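ABC transporter substrate-binding protein (Rhizobium radiobacter, PDB 6TFX) binds the opine mannopinic acid as a solute-binding protein and probably delivers it to an ABC transporter for import into the bacterium. Local coordinates at residues 91-96 against 146-151; 181-186 against 197-202; 270-275 against 453-458. All coordinates share one frame; numbering follows the deposited sequence. Where two conformers were deposited one is given.

Overall arrangement
Following the chain from its N terminus, contact 1 comes first: it closes a loop of 49 residues and brings helix 88-98 against the lead-in to helix 150-156. Contact 2 follows, a local closure in which strand 180-185 returns as strand 198-203 after a twelve-residue loop without regular structure. Contact 3 spans 177 residues, joining the C-terminal part of helix 265-272 and the turn after it to the start of strand 454-467. The three run in series, with no nesting or crossing. Contacts 1 and 2 have centres about 24 Å apart, while contact 3 lies across the chain's centre, about 41 Å from each. Contacts 2 and 3 still reach the same mixed sheet.

Contact 1. Residues 91-96 against 146-151; sequences VVFSLD and FIIPKK
The ring of Phe93 lies against the backbone and the first side-chain carbons of Lys150, with Lys150 CA over one face, 4.1 Å from the ring centroid and 25° off the ring normal. This is a CH-pi contact displaced toward the rim of the ring: Phe93 CD2 is 3.7 Å from Lys150 CA. The aliphatic part of the lysine continues the overlap, bringing its CG within 3.8 Å of Phe93 CG. Beyond that the extended chain of Lys150 leads away, so its methylenes rather than its amine make the contact. At the edge of the same ring, near its plane, Phe93 CE2 meets Ile148 CD1 at 4.1 Å. With CG swung opposite the backbone N (chi1 172°), Phe93 reaches off the helix far enough to touch both residues.

On the adjoining side of the helix, Ser94 makes the polar link. Ser94 OG accepts the amide of Ile148, with Ile148 N 2.9 Å from Ser94 OG, at a fairly straight N-H...O angle of 157°. The same hydroxyl is hydrogen-bonded to the carbonyl O of Asp90 one turn back, so the serine joins its own helix to the facing segment 146-151. Ile147 packs beside it, its CG2 3.6 Å from Ser94 OG and 4.2 Å from Val91 CG2; on its other branch, CD1 makes a looser approach to Leu95 CD2.

Pro149 is the N-cap residue of helix 150-156, and Asp90 OD1 receives the amide of Lys150 in the first turn of that helix. Phe93 also touches Phe153 and Lys154 farther along it. Behind helix 88-98 lies the four-stranded antiparallel sheet: Val92 and Leu95 rest on strand 113-118, while Val91 and Leu95 reach strand 123-128.

Contact 2. Residues 181-186 against 197-202; sequences VTLTAN and SKISYR
Leu183 and Tyr201 point the same way from neighbouring strands, lying side by side with Leu183 CD1 4.0 Å from Tyr201 CB. The leucine's second torsion is well off a staggered value (chi2 94°), turning CD1 over the partner strand, where it also nears the carbonyl oxygen of Ile199. The Tyr201 ring leads away from the partner strand, obliquely to Val181, and its hydroxyl is hydrogen-bonded to Ser27 OG. Val181, Leu183, Ile199 and Tyr201 form one buried face; on it, the CB atoms of Leu183 and Ile199 stand 4.2 Å apart.

On the reverse face, Lys198 lies across Thr182. The methyl CG2 of Thr182 sits 3.9 Å from Lys198 CD, and the lysine chain bends there (chi3 108°), keeping CG, CD and CE all near that methyl. Lys198 CG also comes within 3.3 Å of Leu183 O. One water bridges Thr182 OG1 to Ser200 OG, 2.8 Å from the threonine oxygen and 2.9 Å from the serine oxygen.

Paired amides and carbonyls hold the two backbones together: Val181 with Tyr201 and Leu183 with Ile199 each exchange two hydrogen bonds. Toward the loop, Ala185 N donates a hydrogen bond to Ser197 O at 3.0 Å, coming from well above the carbonyl plane.

With strand axes at 165° this is an antiparallel beta hairpin closed by a long loop. Strand 170-176 pairs on the far side of 180-185, giving an antiparallel meander, and strand 5-10 joins 198-203 in parallel. Such a mixed sheet, with helix 26-35 packed on its apolar face, fits a lobe of a periplasmic solute-binding protein.

Contact 3. Residues 270-275 against 453-458; sequences ALAHTV and CAIPLT. With MG (magnesium ion), chain G.
A helix end resting on the first residues of a long strand makes up this contact, a small apolar cluster whose central residue, Ile455, lies two residues after the metal-binding Cys453. Ile455 CD1 pushes between Leu271 and Ala272, 3.7 Å from Leu271 CG and the same distance from Ala272 N, so the methyl sits against the helix backbone as well as the side chains. Ile455 CG1 lies 4.0 Å from Ala272 CB. The isoleucine holds CG1 opposite its carbonyl carbon (chi1 -56°), which sends CD1 toward the helix and leaves CG2 to face Val275. There CG2 of Val275 is modelled tightly against CG2 of Ile455, but Val275 has two conformers and the closeness is doubtful.

No hydrogen bond crosses between the segments; the fit is one of van der Waals contact. The helix side is shaped by a type I turn from Ala272 to Val275, which swings Val275 round to face the strand, while Thr274 N hydrogen-bonds to Leu271 O at 3.0 Å.

Just before strand 454-467, Cys453 SG is bound with Cys418 to the ion modelled as magnesium. The 1.8 Å from Cys453 SG to the magnesium is unusually short, so its exact geometry is doubtful.

In the fold, the backbones of Cys453, Ile455 and Leu457 hydrogen-bond to strand 240-255, whose Ile255 touches both Leu271 and Ile455. Helix 340-353 closes the cluster, with Val353 against Leu271 and Val275 and with Ile349 against Leu457, while helix 314-323 packs on Ala270 and His273.

Contact 1. Residues 91-96 against 146-151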
loop_
_atom_site.group_PDB
_atom_site.type_symbol
_atom_site.label_atom_id
_atom_site.label_comp_id
_atom_site.label_asym_id
_atom_site.label_seq_id
_atom_site.Cartn_x
_atom_site.Cartn_y
_atom_site.Cartn_z
ATOM N N VAL A 91 12.720 19.028 -6.908
ATOM C CA VAL A 91 11.656 18.907 -5.903
ATOM C C VAL A 91 10.373 19.549 -6.421
ATOM O O VAL A 91 9.299 18.955 -6.302
ATOM C CB VAL A 91 12.088 19.483 -4.538
ATOM C CG1 VAL A 91 10.927 19.466 -3.543
ATOM C CG2 VAL A 91 13.295 18.718 -3.992
ATOM N N VAL A 92 10.485 20.771 -6.994
ATOM C CA VAL A 92 9.319 21.451 -7.564
ATOM C C VAL A 92 8.718 20.568 -8.649
ATOM O O VAL A 92 7.507 20.366 -8.662
ATOM C CB VAL A 92 9.711 22.848 -8.131
ATOM C CG1 VAL A 92 8.539 23.486 -8.878
ATOM C CG2 VAL A 92 10.188 23.758 -6.993
ATOM N N PHE A 93 9.570 20.048 -9.573
ATOM C CA PHE A 93 9.066 19.221 -10.652
ATOM C C PHE A 93 8.335 17.980 -10.098
ATOM O O PHE A 93 7.220 17.645 -10.536
ATOM C CB PHE A 93 10.218 18.790 -11.574
ATOM C CG PHE A 93 9.787 17.770 -12.602
ATOM C CD1 PHE A 93 9.131 18.163 -13.765
ATOM C CD2 PHE A 93 9.986 16.409 -12.379
ATOM C CE1 PHE A 93 8.694 17.210 -14.696
ATOM C CE2 PHE A 93 9.533 15.459 -13.303
ATOM C CZ PHE A 93 8.891 15.868 -14.446
ATOM N N SER A 94 8.963 17.317 -9.113
ATOM C CA SER A 94 8.410 16.073 -8.567
ATOM C C SER A 94 7.094 16.270 -7.849
ATOM O O SER A 94 6.145 15.522 -8.113
ATOM C CB SER A 94 9.402 15.401 -7.630
ATOM O OG SER A 94 10.593 15.093 -8.319
ATOM N N LEU A 95 7.034 17.252 -6.927
ATOM C CA LEU A 95 5.803 17.510 -6.154
ATOM C C LEU A 95 4.697 18.042 -7.040
ATOM O O LEU A 95 3.539 17.660 -6.856
ATOM C CB LEU A 95 6.074 18.435 -4.960
ATOM C CG LEU A 95 6.969 17.812 -3.894
ATOM C CD1 LEU A 95 7.164 18.789 -2.745
ATOM C CD2 LEU A 95 6.365 16.478 -3.330
ATOM N N ASP A 96 5.052 18.843 -8.089
ATOM C CA ASP A 96 3.983 19.282 -8.985
ATOM C C ASP A 96 3.459 18.100 -9.794
ATOM O O ASP A 96 2.283 18.084 -10.173
ATOM C CB ASP A 96 4.481 20.362 -9.952
ATOM C CG ASP A 96 4.628 21.732 -9.324
ATOM O OD1 ASP A 96 4.099 21.935 -8.189
ATOM O OD2 ASP A 96 5.253 22.616 -9.966
ATOM N N PHE A 146 8.153 10.677 -3.000
ATOM C CA PHE A 146 9.487 10.415 -3.549
ATOM C C PHE A 146 9.870 11.452 -4.587
ATOM O O PHE A 146 9.027 11.854 -5.392
ATOM C CB PHE A 146 9.506 9.053 -4.220
ATOM C CG PHE A 146 9.389 7.897 -3.253
ATOM C CD1 PHE A 146 10.481 7.501 -2.480
ATOM C CD2 PHE A 146 8.229 7.130 -3.201
ATOM C CE1 PHE A 146 10.405 6.376 -1.642
ATOM C CE2 PHE A 146 8.144 6.013 -2.344
ATOM C CZ PHE A 146 9.230 5.648 -1.572
ATOM N N ILE A 147 11.153 11.851 -4.584
ATOM C CA ILE A 147 11.661 12.853 -5.516
ATOM C C ILE A 147 12.340 12.178 -6.702
ATOM O O ILE A 147 13.164 11.289 -6.529
ATOM C CB ILE A 147 12.594 13.863 -4.804
ATOM C CG1 ILE A 147 11.927 14.476 -3.546
ATOM C CG2 ILE A 147 13.113 14.952 -5.769
ATOM C CD1 ILE A 147 10.566 15.220 -3.782
ATOM N N ILE A 148 11.999 12.639 -7.902
ATOM C CA ILE A 148 12.600 12.138 -9.144
ATOM C C ILE A 148 13.336 13.276 -9.900
ATOM O O ILE A 148 13.057 14.454 -9.634
ATOM C CB ILE A 148 11.593 11.395 -10.057
ATOM C CG1 ILE A 148 10.625 12.375 -10.770
ATOM C CG2 ILE A 148 10.841 10.316 -9.265
ATOM C CD1 ILE A 148 9.642 11.706 -11.741
ATOM N N PRO A 149 14.249 12.940 -10.846
ATOM C CA PRO A 149 15.009 13.998 -11.528
ATOM C C PRO A 149 14.237 14.574 -12.699
ATOM O O PRO A 149 13.783 13.833 -13.567
ATOM C CB PRO A 149 16.311 13.306 -11.976
ATOM C CG PRO A 149 16.161 11.855 -11.613
ATOM C CD PRO A 149 14.733 11.602 -11.247
ATOM N N LYS A 150 14.104 15.906 -12.718
ATOM C CA LYS A 150 13.428 16.627 -13.790
ATOM C C LYS A 150 14.004 16.218 -15.150
ATOM O O LYS A 150 13.243 15.840 -16.038
ATOM C CB LYS A 150 13.614 18.140 -13.567
ATOM C CG LYS A 150 12.804 19.040 -14.495
ATOM C CD LYS A 150 13.085 20.486 -14.112
ATOM C CE LYS A 150 12.232 21.498 -14.827
ATOM N NZ LYS A 150 12.529 22.876 -14.333
ATOM N N LYS A 151 15.339 16.273 -15.307
ATOM C CA LYS A 151 15.976 15.946 -16.607
ATOM C C LYS A 151 15.755 14.514 -17.050
ATOM O O LYS A 151 15.495 14.275 -18.241
ATOM C CB LYS A 151 17.478 16.213 -16.580
ATOM C CG LYS A 151 17.900 17.663 -16.371
ATOM C CD LYS A 151 19.357 17.907 -16.821
ATOM C CE LYS A 151 20.465 17.180 -16.072
ATOM N NZ LYS A 151 21.769 17.877 -16.210
#

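Contact 2. Residues 181-186 against 197-202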
loop_
_atom_site.group_PDB
_atom_site.type_symbol
_atom_site.label_atom_id
_atom_site.label_comp_id
_atom_site.label_asym_id
_atom_site.label_seq_id
_atom_site.Cartn_x
_atom_site.Cartn_y
_atom_site.Cartn_z
ATOM N N VAL A 181 15.016 -8.328 -11.037
ATOM C CA VAL A 181 15.562 -6.988 -11.134
ATOM C C VAL A 181 16.925 -7.068 -10.465
ATOM O O VAL A 181 17.037 -7.613 -9.357
ATOM C CB VAL A 181 14.694 -5.901 -10.459
ATOM C CG1 VAL A 181 15.321 -4.526 -10.630
ATOM C CG2 VAL A 181 13.283 -5.915 -11.012
ATOM N N THR A 182 17.960 -6.532 -11.134
ATOM C CA THR A 182 19.287 -6.477 -10.558
ATOM C C THR A 182 19.507 -5.063 -10.119
ATOM O O THR A 182 19.489 -4.137 -10.949
ATOM C CB THR A 182 20.390 -6.906 -11.563
ATOM O OG1 THR A 182 20.089 -8.218 -12.036
ATOM C CG2 THR A 182 21.804 -6.907 -10.921
ATOM N N LEU A 183 19.693 -4.876 -8.808
ATOM C CA LEU A 183 20.014 -3.559 -8.267
ATOM C C LEU A 183 21.458 -3.558 -7.784
ATOM O O LEU A 183 21.963 -4.589 -7.321
ATOM C CB LEU A 183 19.086 -3.173 -7.110
ATOM C CG LEU A 183 17.577 -3.113 -7.447
ATOM C CD1 LEU A 183 16.905 -4.438 -7.129
ATOM C CD2 LEU A 183 16.909 -1.984 -6.693
ATOM N N THR A 184 22.141 -2.415 -7.924
ATOM C CA THR A 184 23.509 -2.309 -7.450
ATOM C C THR A 184 23.594 -1.131 -6.485
ATOM O O THR A 184 22.784 -0.208 -6.555
ATOM C CB THR A 184 24.494 -2.162 -8.616
ATOM O OG1 THR A 184 24.148 -0.997 -9.355
ATOM C CG2 THR A 184 24.508 -3.372 -9.526
ATOM N N ALA A 185 24.582 -1.163 -5.589
ATOM C CA ALA A 185 24.756 -0.089 -4.614
ATOM C C ALA A 185 25.051 1.218 -5.322
ATOM O O ALA A 185 25.832 1.242 -6.277
ATOM C CB ALA A 185 25.904 -0.427 -3.680
ATOM N N ASN A 186 24.423 2.304 -4.851
ATOM C CA ASN A 186 24.700 3.639 -5.328
ATOM C C ASN A 186 25.967 4.064 -4.556
ATOM O O ASN A 186 25.887 4.447 -3.383
ATOM C CB ASN A 186 23.518 4.560 -5.058
ATOM C CG ASN A 186 23.794 6.039 -5.251
ATOM O OD1 ASN A 186 24.852 6.452 -5.757
ATOM N ND2 ASN A 186 22.838 6.870 -4.859
ATOM N N SER A 197 26.653 -4.854 -2.178
ATOM C CA SER A 197 27.051 -4.380 -3.502
ATOM C C SER A 197 25.945 -4.619 -4.518
ATOM O O SER A 197 25.839 -3.870 -5.489
ATOM C CB SER A 197 28.319 -5.104 -3.949
ATOM O OG SER A 197 28.037 -6.491 -3.999
ATOM N N LYS A 198 25.103 -5.648 -4.284
ATOM C CA LYS A 198 24.058 -6.025 -5.231
ATOM C C LYS A 198 22.852 -6.657 -4.554
ATOM O O LYS A 198 22.991 -7.315 -3.520
ATOM C CB LYS A 198 24.657 -7.045 -6.240
ATOM C CG LYS A 198 23.866 -7.232 -7.538
ATOM C CD LYS A 198 24.564 -8.206 -8.489
ATOM C CE LYS A 198 23.823 -9.509 -8.558
ATOM N NZ LYS A 198 24.275 -10.341 -9.707
ATOM N N ILE A 199 21.676 -6.456 -5.155
ATOM C CA ILE A 199 20.426 -7.095 -4.764
ATOM C C ILE A 199 19.905 -7.802 -6.013
ATOM O O ILE A 199 19.759 -7.163 -7.060
ATOM C CB ILE A 199 19.350 -6.130 -4.209
ATOM C CG1 ILE A 199 19.872 -5.335 -2.980
ATOM C CG2 ILE A 199 18.042 -6.887 -3.867
ATOM C CD1 ILE A 199 18.983 -4.113 -2.648
ATOM N N SER A 200 19.639 -9.106 -5.901
ATOM C CA SER A 200 19.009 -9.878 -6.977
ATOM C C SER A 200 17.574 -10.077 -6.481
ATOM O O SER A 200 17.335 -10.814 -5.518
ATOM C CB SER A 200 19.724 -11.211 -7.197
ATOM O OG SER A 200 19.044 -11.950 -8.203
ATOM N N TYR A 201 16.638 -9.324 -7.068
ATOM C CA TYR A 201 15.235 -9.283 -6.664
ATOM C C TYR A 201 14.490 -10.206 -7.608
ATOM O O TYR A 201 14.242 -9.858 -8.762
ATOM C CB TYR A 201 14.769 -7.833 -6.765
ATOM C CG TYR A 201 13.384 -7.558 -6.228
ATOM C CD1 TYR A 201 12.270 -7.629 -7.055
ATOM C CD2 TYR A 201 13.199 -7.135 -4.914
ATOM C CE1 TYR A 201 11.000 -7.302 -6.589
ATOM C CE2 TYR A 201 11.932 -6.778 -4.440
ATOM C CZ TYR A 201 10.832 -6.889 -5.274
ATOM O OH TYR A 201 9.578 -6.553 -4.830
ATOM N N ARG A 202 14.202 -11.413 -7.123
ATOM C CA ARG A 202 13.622 -12.499 -7.918
ATOM C C ARG A 202 12.107 -12.605 -7.861
ATOM O O ARG A 202 11.539 -12.671 -6.767
ATOM C CB ARG A 202 14.246 -13.837 -7.512
ATOM C CG ARG A 202 15.728 -13.950 -7.867
ATOM C CD ARG A 202 16.275 -15.347 -7.616
ATOM N NE ARG A 202 15.615 -16.368 -8.436
ATOM C CZ ARG A 202 15.640 -17.673 -8.173
ATOM N NH1 ARG A 202 16.300 -18.135 -7.117
ATOM N NH2 ARG A 202 15.003 -18.526 -8.964
HETATM O O HOH W 1 19.311 -10.505 -10.678
#

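Contact 3. Residues 270-275 against 453-458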
loop_
_atom_site.group_PDB
_atom_site.type_symbol
_atom_site.label_atom_id
_atom_site.label_comp_id
_atom_site.label_asym_id
_atom_site.label_seq_id
_atom_site.Cartn_x
_atom_site.Cartn_y
_atom_site.Cartn_z
ATOM N N ALA A 270 -27.182 -9.784 2.578
ATOM C CA ALA A 270 -27.102 -11.244 2.522
ATOM C C ALA A 270 -25.632 -11.675 2.397
ATOM O O ALA A 270 -25.209 -12.580 3.089
ATOM C CB ALA A 270 -27.912 -11.776 1.347
ATOM N N LEU A 271 -24.855 -10.998 1.530
ATOM C CA LEU A 271 -23.437 -11.358 1.368
ATOM C C LEU A 271 -22.684 -11.139 2.667
ATOM O O LEU A 271 -21.933 -12.016 3.092
ATOM C CB LEU A 271 -22.799 -10.559 0.212
ATOM C CG LEU A 271 -21.367 -10.930 -0.172
ATOM C CD1 LEU A 271 -21.260 -12.400 -0.627
ATOM C CD2 LEU A 271 -20.869 -10.001 -1.281
ATOM N N ALA A 272 -22.911 -9.979 3.317
ATOM C CA ALA A 272 -22.210 -9.636 4.564
ATOM C C ALA A 272 -22.516 -10.656 5.674
ATOM O O ALA A 272 -21.634 -10.934 6.497
ATOM C CB ALA A 272 -22.605 -8.239 5.029
ATOM N N HIS A 273 -23.749 -11.212 5.685
ATOM C CA HIS A 273 -24.160 -12.215 6.702
ATOM C C HIS A 273 -23.593 -13.626 6.433
ATOM O O HIS A 273 -23.763 -14.516 7.276
ATOM C CB HIS A 273 -25.695 -12.283 6.862
ATOM C CG HIS A 273 -26.278 -11.118 7.594
ATOM N ND1 HIS A 273 -25.949 -10.854 8.912
ATOM C CD2 HIS A 273 -27.202 -10.216 7.187
ATOM C CE1 HIS A 273 -26.658 -9.780 9.253
ATOM N NE2 HIS A 273 -27.429 -9.367 8.256
ATOM N N THR A 274 -22.953 -13.855 5.257
ATOM C CA THR A 274 -22.414 -15.186 5.032
ATOM C C THR A 274 -20.866 -15.171 4.872
ATOM O O THR A 274 -20.285 -16.162 4.415
ATOM C CB THR A 274 -23.166 -15.921 3.918
ATOM O OG1 THR A 274 -22.702 -17.287 3.878
ATOM C CG2 THR A 274 -23.055 -15.228 2.557
ATOM N N VAL A 275 -20.215 -14.060 5.283
ATOM C CA VAL A 275 -18.756 -14.028 5.351
ATOM C C VAL A 275 -18.437 -14.134 6.844
ATOM O O VAL A 275 -19.213 -13.667 7.699
ATOM C CB VAL A 275 -18.070 -12.806 4.690
ATOM C CG1 VAL A 275 -18.391 -12.718 3.202
ATOM C CG2 VAL A 275 -18.428 -11.515 5.404
ATOM N N CYS A 453 -21.427 -1.002 1.602
ATOM C CA CYS A 453 -20.660 -0.679 0.404
ATOM C C CYS A 453 -19.432 -1.589 0.341
ATOM O O CYS A 453 -18.938 -1.916 -0.737
ATOM C CB CYS A 453 -20.256 0.785 0.452
ATOM S SG CYS A 453 -21.688 1.886 0.471
ATOM N N ALA A 454 -18.933 -1.989 1.516
ATOM C CA ALA A 454 -17.777 -2.860 1.597
ATOM C C ALA A 454 -17.947 -3.722 2.821
ATOM O O ALA A 454 -18.604 -3.302 3.788
ATOM C CB ALA A 454 -16.490 -2.052 1.696
ATOM N N ILE A 455 -17.419 -4.938 2.746
ATOM C CA ILE A 455 -17.488 -5.911 3.840
ATOM C C ILE A 455 -16.061 -6.173 4.272
ATOM O O ILE A 455 -15.250 -6.671 3.492
ATOM C CB ILE A 455 -18.176 -7.224 3.385
ATOM C CG1 ILE A 455 -19.587 -6.960 2.813
ATOM C CG2 ILE A 455 -18.203 -8.206 4.578
ATOM C CD1 ILE A 455 -20.069 -8.124 1.937
ATOM N N PRO A 456 -15.727 -5.846 5.522
ATOM C CA PRO A 456 -14.346 -6.061 5.966
ATOM C C PRO A 456 -14.075 -7.518 6.234
ATOM O O PRO A 456 -14.957 -8.272 6.689
ATOM C CB PRO A 456 -14.253 -5.279 7.276
ATOM C CG PRO A 456 -15.647 -5.179 7.765
ATOM C CD PRO A 456 -16.563 -5.212 6.564
ATOM N N LEU A 457 -12.846 -7.915 5.947
ATOM C CA LEU A 457 -12.449 -9.282 6.220
ATOM C C LEU A 457 -11.391 -9.184 7.298
ATOM O O LEU A 457 -11.662 -8.619 8.353
ATOM C CB LEU A 457 -11.961 -9.971 4.930
ATOM C CG LEU A 457 -12.954 -9.876 3.755
ATOM C CD1 LEU A 457 -12.382 -10.454 2.546
ATOM C CD2 LEU A 457 -14.258 -10.534 4.099
ATOM N N THR A 458 -10.209 -9.705 7.043
ATOM C CA THR A 458 -9.119 -9.638 8.011
ATOM C C THR A 458 -8.112 -8.579 7.551
ATOM O O THR A 458 -8.098 -8.205 6.369
ATOM C CB THR A 458 -8.390 -10.994 8.018
ATOM O OG1 THR A 458 -8.093 -11.356 6.652
ATOM C CG2 THR A 458 -9.198 -12.083 8.712
HETATM MG MG MG G . -20.985 3.553 0.461
#